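Local coordinates for uncharacterized protein (Bacteroides ovatus CL02T12C04, PDB 6PTM) that probably acts as an exo-carrageenase of glycoside hydrolase family 42, cleaving units from the ends of carrageenan chains, at residues Y553-S556 with F557-R561; A173-T176 with W177-R180; Y568-A571 with S572-N575; E578-N581 with D582-R585; T372-F375 with S376-N380. One frame throughout, in Å; residues are numbered along the deposited sequence.

Contact 1: Y553-S556 with F557-R561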
loop_
_atom_site.group_PDB
_atom_site.type_symbol
_atom_site.label_atom_id
_atom_site.label_comp_id
_atom_site.label_asym_id
_atom_site.label_seq_id
_atom_site.Cartn_x
_atom_site.Cartn_y
_atom_site.Cartn_z
ATOM N N TYR A 553 7.364 8.322 17.623
ATOM C CA TYR A 553 5.910 8.595 17.678
ATOM C C TYR A 553 5.209 7.785 16.563
ATOM O O TYR A 553 4.188 7.130 16.818
ATOM C CB TYR A 553 5.632 10.093 17.554
ATOM C CG TYR A 553 6.052 10.941 18.732
ATOM C CD1 TYR A 553 6.377 10.390 19.968
ATOM C CD2 TYR A 553 6.110 12.326 18.600
ATOM C CE1 TYR A 553 6.718 11.202 21.037
ATOM C CE2 TYR A 553 6.458 13.142 19.656
ATOM C CZ TYR A 553 6.753 12.577 20.881
ATOM O OH TYR A 553 7.085 13.385 21.931
ATOM N N ILE A 554 5.774 7.821 15.352
ATOM C CA ILE A 554 5.187 7.197 14.144
ATOM C C ILE A 554 5.122 5.699 14.391
ATOM O O ILE A 554 4.019 5.089 14.201
ATOM C CB ILE A 554 5.957 7.592 12.870
ATOM C CG1 ILE A 554 5.920 9.096 12.601
ATOM C CG2 ILE A 554 5.427 6.814 11.679
ATOM C CD1 ILE A 554 4.527 9.703 12.536
ATOM N N MET A 555 6.198 5.094 14.904
ATOM C CA MET A 555 6.120 3.632 15.128
ATOM C C MET A 555 5.071 3.360 16.212
ATOM O O MET A 555 4.376 2.386 16.057
ATOM C CB MET A 555 7.461 3.001 15.510
ATOM C CG MET A 555 8.528 3.150 14.478
ATOM S SD MET A 555 8.049 2.514 12.832
ATOM C CE MET A 555 7.444 0.892 13.292
ATOM N N SER A 556 4.926 4.207 17.250
ATOM C CA SER A 556 3.881 4.011 18.284
ATOM C C SER A 556 2.487 4.076 17.636
ATOM O O SER A 556 1.608 3.199 17.954
ATOM C CB SER A 556 4.015 4.979 19.413
ATOM O OG SER A 556 5.213 4.729 20.131
ATOM N N PHE A 557 2.258 5.038 16.745
ATOM C CA PHE A 557 0.962 5.103 16.011
ATOM C C PHE A 557 0.769 3.843 15.155
ATOM O O PHE A 557 -0.351 3.327 15.177
ATOM C CB PHE A 557 0.839 6.356 15.142
ATOM C CG PHE A 557 0.640 7.626 15.921
ATOM C CD1 PHE A 557 -0.503 7.810 16.690
ATOM C CD2 PHE A 557 1.572 8.647 15.871
ATOM C CE1 PHE A 557 -0.699 8.987 17.404
ATOM C CE2 PHE A 557 1.349 9.833 16.546
ATOM C CZ PHE A 557 0.236 9.992 17.334
ATOM N N GLN A 558 1.788 3.349 14.444
ATOM C CA GLN A 558 1.640 2.156 13.548
ATOM C C GLN A 558 1.309 0.935 14.417
ATOM O O GLN A 558 0.521 0.062 14.000
ATOM C CB GLN A 558 2.918 1.832 12.759
ATOM C CG GLN A 558 3.271 2.797 11.621
ATOM C CD GLN A 558 4.436 2.273 10.813
ATOM O OE1 GLN A 558 4.977 1.179 11.113
ATOM N NE2 GLN A 558 4.794 3.009 9.760
ATOM N N ARG A 559 1.937 0.836 15.586
ATOM C CA ARG A 559 1.876 -0.382 16.442
ATOM C C ARG A 559 0.689 -0.305 17.394
ATOM O O ARG A 559 0.415 -1.324 18.055
ATOM C CB ARG A 559 3.139 -0.534 17.289
ATOM C CG ARG A 559 4.380 -0.829 16.462
ATOM C CD ARG A 559 5.634 -0.588 17.250
ATOM N NE ARG A 559 6.843 -0.994 16.532
ATOM C CZ ARG A 559 8.074 -0.678 16.935
ATOM N NH1 ARG A 559 8.252 0.062 18.029
ATOM N NH2 ARG A 559 9.132 -1.128 16.276
ATOM N N GLN A 560 0.028 0.842 17.507
ATOM C CA GLN A 560 -1.038 0.989 18.533
ATOM C C GLN A 560 -2.056 -0.152 18.400
ATOM O O GLN A 560 -2.492 -0.462 17.274
ATOM C CB GLN A 560 -1.743 2.337 18.442
ATOM C CG GLN A 560 -2.683 2.614 19.612
ATOM C CD GLN A 560 -3.163 4.039 19.596
ATOM O OE1 GLN A 560 -3.654 4.557 18.590
ATOM N NE2 GLN A 560 -2.959 4.720 20.707
ATOM N N ARG A 561 -2.464 -0.689 19.541
ATOM C CA ARG A 561 -3.583 -1.646 19.700
ATOM C C ARG A 561 -4.739 -1.244 18.783
ATOM O O ARG A 561 -5.163 -0.058 18.819
ATOM C CB ARG A 561 -4.018 -1.673 21.166
ATOM C CG ARG A 561 -5.170 -2.617 21.487
ATOM C CD ARG A 561 -5.559 -2.518 22.942
ATOM N NE ARG A 561 -6.646 -3.390 23.369
ATOM C CZ ARG A 561 -6.525 -4.662 23.737
ATOM N NH1 ARG A 561 -5.373 -5.298 23.604
ATOM N NH2 ARG A 561 -7.578 -5.305 24.219
#

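Contact 2: A173-T176 with W177-R180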
loop_
_atom_site.group_PDB
_atom_site.type_symbol
_atom_site.label_atom_id
_atom_site.label_comp_id
_atom_site.label_asym_id
_atom_site.label_seq_id
_atom_site.Cartn_x
_atom_site.Cartn_y
_atom_site.Cartn_z
ATOM N N ALA A 173 11.948 7.088 0.863
ATOM C CA ALA A 173 11.296 7.429 -0.421
ATOM C C ALA A 173 12.348 7.480 -1.521
ATOM O O ALA A 173 13.398 8.134 -1.316
ATOM C CB ALA A 173 10.582 8.738 -0.311
ATOM N N ASP A 174 12.077 6.802 -2.629
ATOM C CA ASP A 174 12.793 6.962 -3.919
ATOM C C ASP A 174 11.755 6.938 -5.064
ATOM O O ASP A 174 10.560 7.021 -4.806
ATOM C CB ASP A 174 13.899 5.913 -4.069
ATOM C CG ASP A 174 15.049 6.363 -4.965
ATOM O OD1 ASP A 174 16.197 5.992 -4.693
ATOM O OD2 ASP A 174 14.775 7.030 -5.970
ATOM N N TRP A 175 12.202 6.846 -6.299
ATOM C CA TRP A 175 11.347 7.049 -7.486
ATOM C C TRP A 175 11.645 5.971 -8.525
ATOM O O TRP A 175 12.808 5.730 -8.776
ATOM C CB TRP A 175 11.604 8.440 -8.052
ATOM C CG TRP A 175 11.353 9.556 -7.089
ATOM C CD1 TRP A 175 12.246 10.067 -6.195
ATOM C CD2 TRP A 175 10.130 10.288 -6.906
ATOM N NE1 TRP A 175 11.644 11.028 -5.431
ATOM C CE2 TRP A 175 10.361 11.220 -5.865
ATOM C CE3 TRP A 175 8.860 10.251 -7.497
ATOM C CZ2 TRP A 175 9.379 12.101 -5.412
ATOM C CZ3 TRP A 175 7.901 11.157 -7.077
ATOM C CH2 TRP A 175 8.144 12.035 -6.018
ATOM N N THR A 176 10.613 5.377 -9.105
ATOM C CA THR A 176 10.706 4.395 -10.206
ATOM C C THR A 176 11.541 4.979 -11.376
ATOM O O THR A 176 11.301 6.135 -11.776
ATOM C CB THR A 176 9.291 3.958 -10.611
ATOM O OG1 THR A 176 8.585 3.614 -9.407
ATOM C CG2 THR A 176 9.336 2.790 -11.581
ATOM N N TRP A 177 12.550 4.223 -11.826
ATOM C CA TRP A 177 13.379 4.474 -13.044
ATOM C C TRP A 177 14.258 5.712 -12.900
ATOM O O TRP A 177 14.805 6.115 -13.929
ATOM C CB TRP A 177 12.513 4.634 -14.305
ATOM C CG TRP A 177 11.751 3.413 -14.704
ATOM C CD1 TRP A 177 12.007 2.118 -14.347
ATOM C CD2 TRP A 177 10.584 3.386 -15.544
ATOM N NE1 TRP A 177 11.070 1.288 -14.913
ATOM C CE2 TRP A 177 10.189 2.035 -15.657
ATOM C CE3 TRP A 177 9.853 4.362 -16.231
ATOM C CZ2 TRP A 177 9.078 1.645 -16.403
ATOM C CZ3 TRP A 177 8.751 3.974 -16.967
ATOM C CH2 TRP A 177 8.365 2.636 -17.042
ATOM N N LYS A 178 14.356 6.325 -11.716
ATOM C CA LYS A 178 15.228 7.509 -11.488
ATOM C C LYS A 178 16.662 7.145 -11.855
ATOM O O LYS A 178 17.216 6.154 -11.369
ATOM C CB LYS A 178 15.225 7.974 -10.031
ATOM C CG LYS A 178 15.978 9.277 -9.763
ATOM C CD LYS A 178 16.084 9.565 -8.293
ATOM C CE LYS A 178 17.027 8.588 -7.606
ATOM N NZ LYS A 178 16.991 8.756 -6.138
ATOM N N PRO A 179 17.338 7.949 -12.700
ATOM C CA PRO A 179 18.748 7.673 -13.004
ATOM C C PRO A 179 19.569 7.666 -11.710
ATOM O O PRO A 179 19.382 8.544 -10.877
ATOM C CB PRO A 179 19.146 8.816 -13.946
ATOM C CG PRO A 179 17.819 9.207 -14.584
ATOM C CD PRO A 179 16.803 9.091 -13.460
ATOM N N ARG A 180 20.436 6.666 -11.562
ATOM C CA ARG A 180 21.228 6.422 -10.333
ATOM C C ARG A 180 22.521 7.228 -10.459
ATOM O O ARG A 180 23.568 6.639 -10.677
ATOM C CB ARG A 180 21.436 4.914 -10.175
ATOM C CG ARG A 180 20.127 4.130 -10.103
ATOM C CD ARG A 180 19.669 3.928 -8.674
ATOM N NE ARG A 180 20.737 3.300 -7.898
ATOM C CZ ARG A 180 21.076 3.600 -6.645
ATOM N NH1 ARG A 180 20.424 4.532 -5.959
ATOM N NH2 ARG A 180 22.087 2.958 -6.087
HETATM O O HOH W 1 17.945 5.755 -6.639
#

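Contact 3: Y568-A571 with S572-N575. With EDO (1,2-ethanediol), chain C.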
loop_
_atom_site.group_PDB
_atom_site.type_symbol
_atom_site.label_atom_id
_atom_site.label_comp_id
_atom_site.label_asym_id
_atom_site.label_seq_id
_atom_site.Cartn_x
_atom_site.Cartn_y
_atom_site.Cartn_z
ATOM N N TYR A 568 -13.532 -10.822 8.646
ATOM C CA TYR A 568 -13.403 -10.983 7.177
ATOM C C TYR A 568 -13.312 -12.481 6.876
ATOM O O TYR A 568 -12.561 -13.232 7.536
ATOM C CB TYR A 568 -12.198 -10.229 6.588
ATOM C CG TYR A 568 -12.004 -10.512 5.122
ATOM C CD1 TYR A 568 -12.769 -9.855 4.181
ATOM C CD2 TYR A 568 -11.131 -11.488 4.662
ATOM C CE1 TYR A 568 -12.678 -10.166 2.835
ATOM C CE2 TYR A 568 -11.003 -11.779 3.305
ATOM C CZ TYR A 568 -11.802 -11.137 2.388
ATOM O OH TYR A 568 -11.711 -11.372 1.038
ATOM N N THR A 569 -14.060 -12.946 5.895
ATOM C CA THR A 569 -13.906 -14.338 5.386
ATOM C C THR A 569 -14.096 -14.372 3.872
ATOM O O THR A 569 -15.047 -13.761 3.371
ATOM C CB THR A 569 -14.860 -15.330 6.049
ATOM O OG1 THR A 569 -14.595 -16.605 5.439
ATOM C CG2 THR A 569 -16.313 -14.915 5.965
ATOM N N LYS A 570 -13.220 -15.107 3.205
ATOM C CA LYS A 570 -13.287 -15.418 1.760
ATOM C C LYS A 570 -14.595 -16.142 1.437
ATOM O O LYS A 570 -14.997 -16.059 0.288
ATOM C CB LYS A 570 -12.093 -16.290 1.365
ATOM C CG LYS A 570 -10.752 -15.549 1.369
ATOM C CD LYS A 570 -9.531 -16.437 1.090
ATOM C CE LYS A 570 -9.173 -17.264 2.303
ATOM N NZ LYS A 570 -8.078 -18.234 2.047
ATOM N N ALA A 571 -15.194 -16.873 2.378
ATOM C CA ALA A 571 -16.532 -17.499 2.187
ATOM C C ALA A 571 -17.556 -16.460 1.694
ATOM O O ALA A 571 -18.315 -16.770 0.781
ATOM C CB ALA A 571 -16.995 -18.152 3.480
ATOM N N SER A 572 -17.597 -15.262 2.286
ATOM C CA SER A 572 -18.528 -14.180 1.865
ATOM C C SER A 572 -17.979 -13.401 0.672
ATOM O O SER A 572 -18.808 -13.058 -0.170
ATOM C CB SER A 572 -18.895 -13.251 3.001
ATOM O OG SER A 572 -19.794 -13.865 3.912
ATOM N N SER A 573 -16.671 -13.092 0.581
ATOM C CA SER A 573 -16.151 -12.226 -0.518
ATOM C C SER A 573 -16.253 -12.950 -1.854
ATOM O O SER A 573 -16.528 -12.285 -2.877
ATOM C CB SER A 573 -14.748 -11.719 -0.250
ATOM O OG SER A 573 -13.859 -12.789 -0.002
ATOM N N ILE A 574 -15.993 -14.265 -1.889
ATOM C CA ILE A 574 -16.056 -15.031 -3.162
ATOM C C ILE A 574 -17.522 -15.157 -3.619
ATOM O O ILE A 574 -17.754 -15.004 -4.812
ATOM C CB ILE A 574 -15.327 -16.377 -3.034
ATOM C CG1 ILE A 574 -13.813 -16.177 -2.822
ATOM C CG2 ILE A 574 -15.626 -17.230 -4.264
ATOM C CD1 ILE A 574 -13.043 -17.485 -2.524
ATOM N N ASN A 575 -18.470 -15.428 -2.716
ATOM C CA ASN A 575 -19.882 -15.743 -3.078
ATOM C C ASN A 575 -20.690 -14.455 -3.323
ATOM O O ASN A 575 -21.635 -14.510 -4.100
ATOM C CB ASN A 575 -20.591 -16.577 -2.009
ATOM C CG ASN A 575 -20.207 -18.037 -2.047
ATOM O OD1 ASN A 575 -20.506 -18.688 -3.040
ATOM N ND2 ASN A 575 -19.572 -18.545 -0.979
HETATM C C1 EDO C . -9.310 -20.089 -0.750
HETATM O O1 EDO C . -8.317 -20.297 0.212
HETATM C C2 EDO C . -10.643 -19.976 -0.083
HETATM O O2 EDO C . -11.146 -21.195 0.422
#

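Contact 4: E578-N581 with D582-R585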
loop_
_atom_site.group_PDB
_atom_site.type_symbol
_atom_site.label_atom_id
_atom_site.label_comp_id
_atom_site.label_asym_id
_atom_site.label_seq_id
_atom_site.Cartn_x
_atom_site.Cartn_y
_atom_site.Cartn_z
ATOM N N GLU A 578 -20.819 -7.910 -3.841
ATOM C CA GLU A 578 -20.481 -6.585 -3.247
ATOM C C GLU A 578 -20.167 -6.705 -1.752
ATOM O O GLU A 578 -20.599 -5.835 -0.980
ATOM C CB GLU A 578 -21.653 -5.629 -3.500
ATOM C CG GLU A 578 -21.935 -5.395 -4.974
ATOM C CD GLU A 578 -23.024 -4.358 -5.200
ATOM O OE1 GLU A 578 -24.034 -4.427 -4.518
ATOM O OE2 GLU A 578 -22.842 -3.493 -6.047
ATOM N N HIS A 579 -19.375 -7.706 -1.353
ATOM C CA HIS A 579 -19.056 -7.922 0.067
ATOM C C HIS A 579 -18.229 -6.734 0.599
ATOM O O HIS A 579 -18.428 -6.338 1.753
ATOM C CB HIS A 579 -18.325 -9.239 0.278
ATOM C CG HIS A 579 -18.149 -9.485 1.734
ATOM N ND1 HIS A 579 -19.229 -9.508 2.586
ATOM C CD2 HIS A 579 -17.051 -9.657 2.499
ATOM C CE1 HIS A 579 -18.818 -9.687 3.826
ATOM N NE2 HIS A 579 -17.483 -9.830 3.802
ATOM N N MET A 580 -17.305 -6.208 -0.204
ATOM C CA MET A 580 -16.366 -5.174 0.273
ATOM C C MET A 580 -17.076 -3.818 0.351
ATOM O O MET A 580 -16.645 -3.009 1.180
ATOM C CB MET A 580 -15.133 -5.117 -0.617
ATOM C CG MET A 580 -14.261 -6.389 -0.489
ATOM S SD MET A 580 -13.961 -6.924 1.222
ATOM C CE MET A 580 -12.902 -5.577 1.756
ATOM N N ASN A 581 -18.193 -3.611 -0.356
ATOM C CA ASN A 581 -19.041 -2.419 -0.049
ATOM C C ASN A 581 -19.438 -2.498 1.418
ATOM O O ASN A 581 -19.407 -1.461 2.099
ATOM C CB ASN A 581 -20.313 -2.332 -0.886
ATOM C CG ASN A 581 -20.060 -2.105 -2.353
ATOM O OD1 ASN A 581 -18.965 -2.250 -2.841
ATOM N ND2 ASN A 581 -21.083 -1.740 -3.079
ATOM N N ASP A 582 -19.890 -3.668 1.878
ATOM C CA ASP A 582 -20.362 -3.863 3.268
ATOM C C ASP A 582 -19.176 -3.711 4.240
ATOM O O ASP A 582 -19.286 -3.069 5.337
ATOM C CB ASP A 582 -21.061 -5.226 3.394
ATOM C CG ASP A 582 -22.325 -5.308 2.562
ATOM O OD1 ASP A 582 -22.951 -4.266 2.414
ATOM O OD2 ASP A 582 -22.626 -6.401 2.029
ATOM N N VAL A 583 -18.056 -4.331 3.921
ATOM C CA VAL A 583 -16.908 -4.284 4.854
ATOM C C VAL A 583 -16.448 -2.817 4.958
ATOM O O VAL A 583 -16.237 -2.357 6.070
ATOM C CB VAL A 583 -15.766 -5.212 4.413
ATOM C CG1 VAL A 583 -14.552 -4.937 5.263
ATOM C CG2 VAL A 583 -16.161 -6.676 4.477
ATOM N N LEU A 584 -16.362 -2.091 3.844
ATOM C CA LEU A 584 -16.020 -0.647 3.883
ATOM C C LEU A 584 -17.053 0.094 4.742
ATOM O O LEU A 584 -16.650 0.983 5.474
ATOM C CB LEU A 584 -15.936 -0.072 2.458
ATOM C CG LEU A 584 -15.604 1.414 2.364
ATOM C CD1 LEU A 584 -14.296 1.718 3.078
ATOM C CD2 LEU A 584 -15.540 1.892 0.912
ATOM N N ARG A 585 -18.351 -0.215 4.641
ATOM C CA ARG A 585 -19.382 0.595 5.333
ATOM C C ARG A 585 -19.118 0.536 6.846
ATOM O O ARG A 585 -19.142 1.616 7.495
ATOM C CB ARG A 585 -20.795 0.157 4.923
ATOM C CG ARG A 585 -21.892 1.135 5.345
ATOM C CD ARG A 585 -23.322 0.704 4.950
ATOM N NE ARG A 585 -23.309 0.332 3.541
ATOM C CZ ARG A 585 -23.324 -0.915 3.075
ATOM N NH1 ARG A 585 -23.440 -1.959 3.878
ATOM N NH2 ARG A 585 -23.211 -1.105 1.780
#

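Contact 5: T372-F375 with S376-N380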
loop_
_atom_site.group_PDB
_atom_site.type_symbol
_atom_site.label_atom_id
_atom_site.label_comp_id
_atom_site.label_asym_id
_atom_site.label_seq_id
_atom_site.Cartn_x
_atom_site.Cartn_y
_atom_site.Cartn_z
ATOM N N THR A 372 -1.091 -18.739 -4.419
ATOM C CA THR A 372 -0.318 -18.757 -3.157
ATOM C C THR A 372 0.826 -19.790 -3.269
ATOM O O THR A 372 1.997 -19.460 -2.904
ATOM C CB THR A 372 -1.249 -19.018 -1.968
ATOM O OG1 THR A 372 -2.256 -18.004 -1.874
ATOM C CG2 THR A 372 -0.466 -19.153 -0.691
ATOM N N GLU A 373 0.520 -21.003 -3.719
ATOM C CA GLU A 373 1.536 -22.097 -3.853
ATOM C C GLU A 373 2.660 -21.660 -4.820
ATOM O O GLU A 373 3.863 -21.908 -4.539
ATOM C CB GLU A 373 0.850 -23.399 -4.263
ATOM C CG GLU A 373 1.804 -24.591 -4.335
ATOM C CD GLU A 373 2.681 -24.670 -5.573
ATOM O OE1 GLU A 373 2.211 -24.298 -6.674
ATOM O OE2 GLU A 373 3.841 -25.119 -5.432
ATOM N N TRP A 374 2.306 -20.978 -5.903
ATOM C CA TRP A 374 3.288 -20.517 -6.903
ATOM C C TRP A 374 4.288 -19.577 -6.224
ATOM O O TRP A 374 5.505 -19.745 -6.400
ATOM C CB TRP A 374 2.536 -19.879 -8.075
ATOM C CG TRP A 374 3.360 -18.962 -8.927
ATOM C CD1 TRP A 374 3.251 -17.603 -9.043
ATOM C CD2 TRP A 374 4.424 -19.360 -9.792
ATOM N NE1 TRP A 374 4.165 -17.132 -9.941
ATOM C CE2 TRP A 374 4.915 -18.180 -10.396
ATOM C CE3 TRP A 374 4.997 -20.595 -10.119
ATOM C CZ2 TRP A 374 5.942 -18.212 -11.332
ATOM C CZ3 TRP A 374 6.003 -20.622 -11.056
ATOM C CH2 TRP A 374 6.480 -19.444 -11.631
ATOM N N PHE A 375 3.789 -18.613 -5.458
ATOM C CA PHE A 375 4.641 -17.615 -4.775
ATOM C C PHE A 375 5.432 -18.303 -3.666
ATOM O O PHE A 375 6.597 -17.866 -3.454
ATOM C CB PHE A 375 3.809 -16.420 -4.308
ATOM C CG PHE A 375 3.460 -15.504 -5.443
ATOM C CD1 PHE A 375 4.456 -14.902 -6.187
ATOM C CD2 PHE A 375 2.145 -15.290 -5.810
ATOM C CE1 PHE A 375 4.135 -14.072 -7.242
ATOM C CE2 PHE A 375 1.830 -14.467 -6.873
ATOM C CZ PHE A 375 2.823 -13.885 -7.607
ATOM N N SER A 376 4.873 -19.325 -3.014
ATOM C CA SER A 376 5.615 -20.178 -2.065
ATOM C C SER A 376 6.772 -20.889 -2.780
ATOM O O SER A 376 7.890 -20.892 -2.218
ATOM C CB SER A 376 4.720 -21.162 -1.323
ATOM O OG SER A 376 3.840 -20.448 -0.459
ATOM N N PHE A 377 6.526 -21.483 -3.947
ATOM C CA PHE A 377 7.576 -22.126 -4.787
ATOM C C PHE A 377 8.685 -21.104 -5.078
ATOM O O PHE A 377 9.845 -21.399 -4.790
ATOM C CB PHE A 377 6.994 -22.719 -6.077
ATOM C CG PHE A 377 8.010 -23.019 -7.153
ATOM C CD1 PHE A 377 8.838 -24.133 -7.064
ATOM C CD2 PHE A 377 8.146 -22.171 -8.246
ATOM C CE1 PHE A 377 9.808 -24.373 -8.029
ATOM C CE2 PHE A 377 9.118 -22.412 -9.211
ATOM C CZ PHE A 377 9.952 -23.506 -9.094
ATOM N N LEU A 378 8.374 -19.912 -5.583
ATOM C CA LEU A 378 9.441 -18.924 -5.942
ATOM C C LEU A 378 10.279 -18.576 -4.705
ATOM O O LEU A 378 11.513 -18.593 -4.797
ATOM C CB LEU A 378 8.809 -17.657 -6.541
ATOM C CG LEU A 378 8.241 -17.809 -7.946
ATOM C CD1 LEU A 378 7.620 -16.492 -8.410
ATOM C CD2 LEU A 378 9.297 -18.308 -8.960
ATOM N N LYS A 379 9.624 -18.266 -3.586
ATOM C CA LYS A 379 10.284 -17.959 -2.300
ATOM C C LYS A 379 11.147 -19.143 -1.849
ATOM O O LYS A 379 12.332 -18.894 -1.478
ATOM C CB LYS A 379 9.270 -17.607 -1.208
ATOM C CG LYS A 379 9.879 -17.481 0.181
ATOM C CD LYS A 379 8.905 -17.186 1.297
ATOM C CE LYS A 379 7.773 -18.183 1.379
ATOM N NZ LYS A 379 7.036 -18.065 2.668
ATOM N N ASN A 380 10.643 -20.378 -1.916
ATOM C CA ASN A 380 11.442 -21.547 -1.438
ATOM C C ASN A 380 12.655 -21.741 -2.352
ATOM O O ASN A 380 13.718 -22.036 -1.812
ATOM C CB ASN A 380 10.635 -22.829 -1.246
ATOM C CG ASN A 380 9.516 -22.633 -0.247
ATOM O OD1 ASN A 380 9.621 -21.815 0.683
ATOM N ND2 ASN A 380 8.406 -23.327 -0.474
#

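Contact 1: Y553-S556 with F557-R561
Tyr553, Ile554 and Met555 give their carbonyl oxygens to the backbone N-H groups of Phe557, Gln558 and Arg559, four residues on. These bonds close the C-terminal part of helix 551-559, and Gln560 is the first residue to leave helical angles. Met555 carries most of the side-chain contact. Its chain bends at chi2 and chi3 (-55° and -50°), which folds CE back to 3.3 Å from OE1 of Gln558. The same methyl lies over one face of the Arg559 guanidinium, 3.8 Å from NE. The polar ends have partners beyond the helix: Arg559 NE makes a salt bridge with Asp161, and Gln558 NE2 bonds to Thr497 O. Phe557 packs on Arg710 and Ile712 of strand 707-715; its CD2 is 3.2 Å from Tyr553 O. Gln560 NE2 reaches Val711 O. This is the C-terminal end of a short alpha-helix, wedged between strands 168-175 and 707-715 of two different sheets.

Contact 2: A173-T176 with W177-R180
Trp177 turns its indole so that one face meets the methyl of Thr176. Thr176 CG2 stands 3.9 Å from the centroid of the Trp177 five-membered ring and 9° off its normal, a CH-pi contact. The two side chains run alongside each other, and Trp507 meets the same indole. Trp177 has a positive phi of 68°, which fits the third position of a type II turn. Lys178 follows. Its N-H closes the turn with a weak bond to Trp175 O at 3.4 Å. Its side chain leaves anti to the backbone N (chi1 -174°) and bends at chi3, which carries NZ to 2.8 Å from Asp174 OD2. This salt bridge comes from above the carboxylate plane. The same OD2 also accepts from Trp175 N at 2.6 Å, on its anti side. NZ is gripped further by the carbonyls of Tyr184, His188 and Gly189. Arg180 joins through water 1, which donates to Asp174 OD1 and accepts from Arg180 NH1. The backbone makes a type II beta turn from Trp175 to Lys178, and the buried Asp174-Lys178 salt bridge ties across it. The turn follows the C-terminal end of strand 168-175, the first strand of the (beta/alpha)8 barrel known for this family.

Contact 3: Y568-A571 with S572-N575
Thr569 caps the N terminus of helix 570-575, which follows strand 564-567 of the five-stranded parallel sheet. Its carbonyl oxygen takes two backbone bonds from the first turn, from Ser572 N at 3.2 Å and Ser573 N at 3.3 Å. The first donor stands well above the carbonyl plane, the second lies in it. The Thr569 side chain accepts from Ala571 N through OG1, the N-cap bond, at 3.1 Å. Asp627 holds the same hydroxyl from outside. Ile574 N continues the helix to Lys570 O at 3.0 Å.

Tyr568 lies just before the cap and brings its phenol to the first turn. Its OH is 2.8 Å from Ser573 OG. Ser573 OG sits between its own backbone N and carbonyl carbon (chi1 55°), which points it at the phenol. Arg405 also bonds to the phenol oxygen. The tyrosine ring meets Phe456 edge-to-face. Ser572 OG is taken by Tyr622 O.

Lys570 points away from the turn. Its NZ makes a salt bridge with Asp410 and a 2.8 Å hydrogen bond to O1 of a 1,2-ethanediol, probably from the crystallisation liquor. Asn575 reaches back along the helix and serves two carbonyls: its ND2 bonds to Glu652 O and, in the carbonyl plane, to Ala571 O at 2.8 Å.

Contact 4: E578-N581 with D582-R585
His579 and Val583 meet one turn apart in the first turns of helix 579-590, with Glu578 at the N-cap position. Three regular helix bonds form: Val583 N bonds to His579 O, Leu584 N to Met580 O at 2.8 Å, and Arg585 N to Asn581 O at 3.0 Å. Nearer the helix start, Met580 N gives a weak bond to Asn403 OD1. Val583 CG2 lies 3.5 Å from His579 NE2, set obliquely to the ring. The other ring nitrogen, ND1, is bonded to Lys576 NZ just before the helix. Met580 lies alongside the same valine. Bends at chi2 and chi3 (-46° and -69°) place its CE 3.9 Å from Val583 CB.

The polar side chains pair up around Asp582. Its OD2 makes a salt bridge with Lys576 NZ, the lysine that also holds His579. Its OD1 takes Arg585 NH1, and weakly NH2, in a salt bridge. Two basic partners would probably favour the charged carboxylate. Arg585 NH1 has a second bond, to Tyr618 OH. Asn581 OD1 accepts from Asn403 ND2. Leu584 packs on Val448 and Met452 of helix 448-460, so the helix sits between that helix and the loop at Tyr618 to Thr620. One face of the Arg585 guanidinium lies over Asn581 O, while NH1 meets Asp582 OD1 nearly in the guanidinium plane, at 2.8 Å.

Contact 5: T372-F375 with S376-N380
Trp374 offers a broad indole face to Leu378, one turn on in the long helix 358-385. This helix leads into strand 391-394 of the (beta/alpha)8 barrel, within the beta-galactosidase family region. The leucine is the bump: Leu378 CG stands 4.2 Å from the centroid of the Trp374 six-membered ring and 16° off the normal, a CH-pi contact. Leu378 CD1 sits over the same face near the rim, 3.8 Å from Trp374 CE2. That methyl also approaches Phe375 obliquely, CD1 of Leu378 to CD1 of Phe375 at 4.2 Å. Trp374 CD1 stands over the centre of the Phe375 ring, and Leu378 packs into the corner the two rings make. The indole owes its place to chi1 of 160°, CG lying anti to the backbone N. Phe377 has a like chi1, and its ring is slid along the indole. The planes are 28° apart and the rings barely overlap. Glu373 OE1 makes a salt bridge with Arg264, while OE2 lies near Phe377 CB. Helix 261-278 covers the indole through Arg264 and Asn267, while Phe375 leans on Ile393 of the strand. The nearest touch between the Trp374 and Phe377 rings is CZ3 to CD2, at 3.9 Å.

In the fold
Contact 2 comes first in the chain, where barrel strand 168-175 turns toward helix 182-185. Contact 5 follows in barrel helix 358-385, which packs on helix 261-278 and strand 391-394. Contact 1 ends helix 551-559, packed between barrel strand 168-175 and strand 707-715 of the antiparallel sheet. Contacts 3 and 4 lie on successive helices of the alpha/beta domain built on the five-stranded parallel sheet. All five are local and run in series; none nests in or crosses another. Only contacts 3 and 4 touch, with Tyr568 CE1 3.8 Å from Met580 SD. Contact 2 is on the opposite side of the chain's centre from both, its centre about 38 Å from that of contact 3.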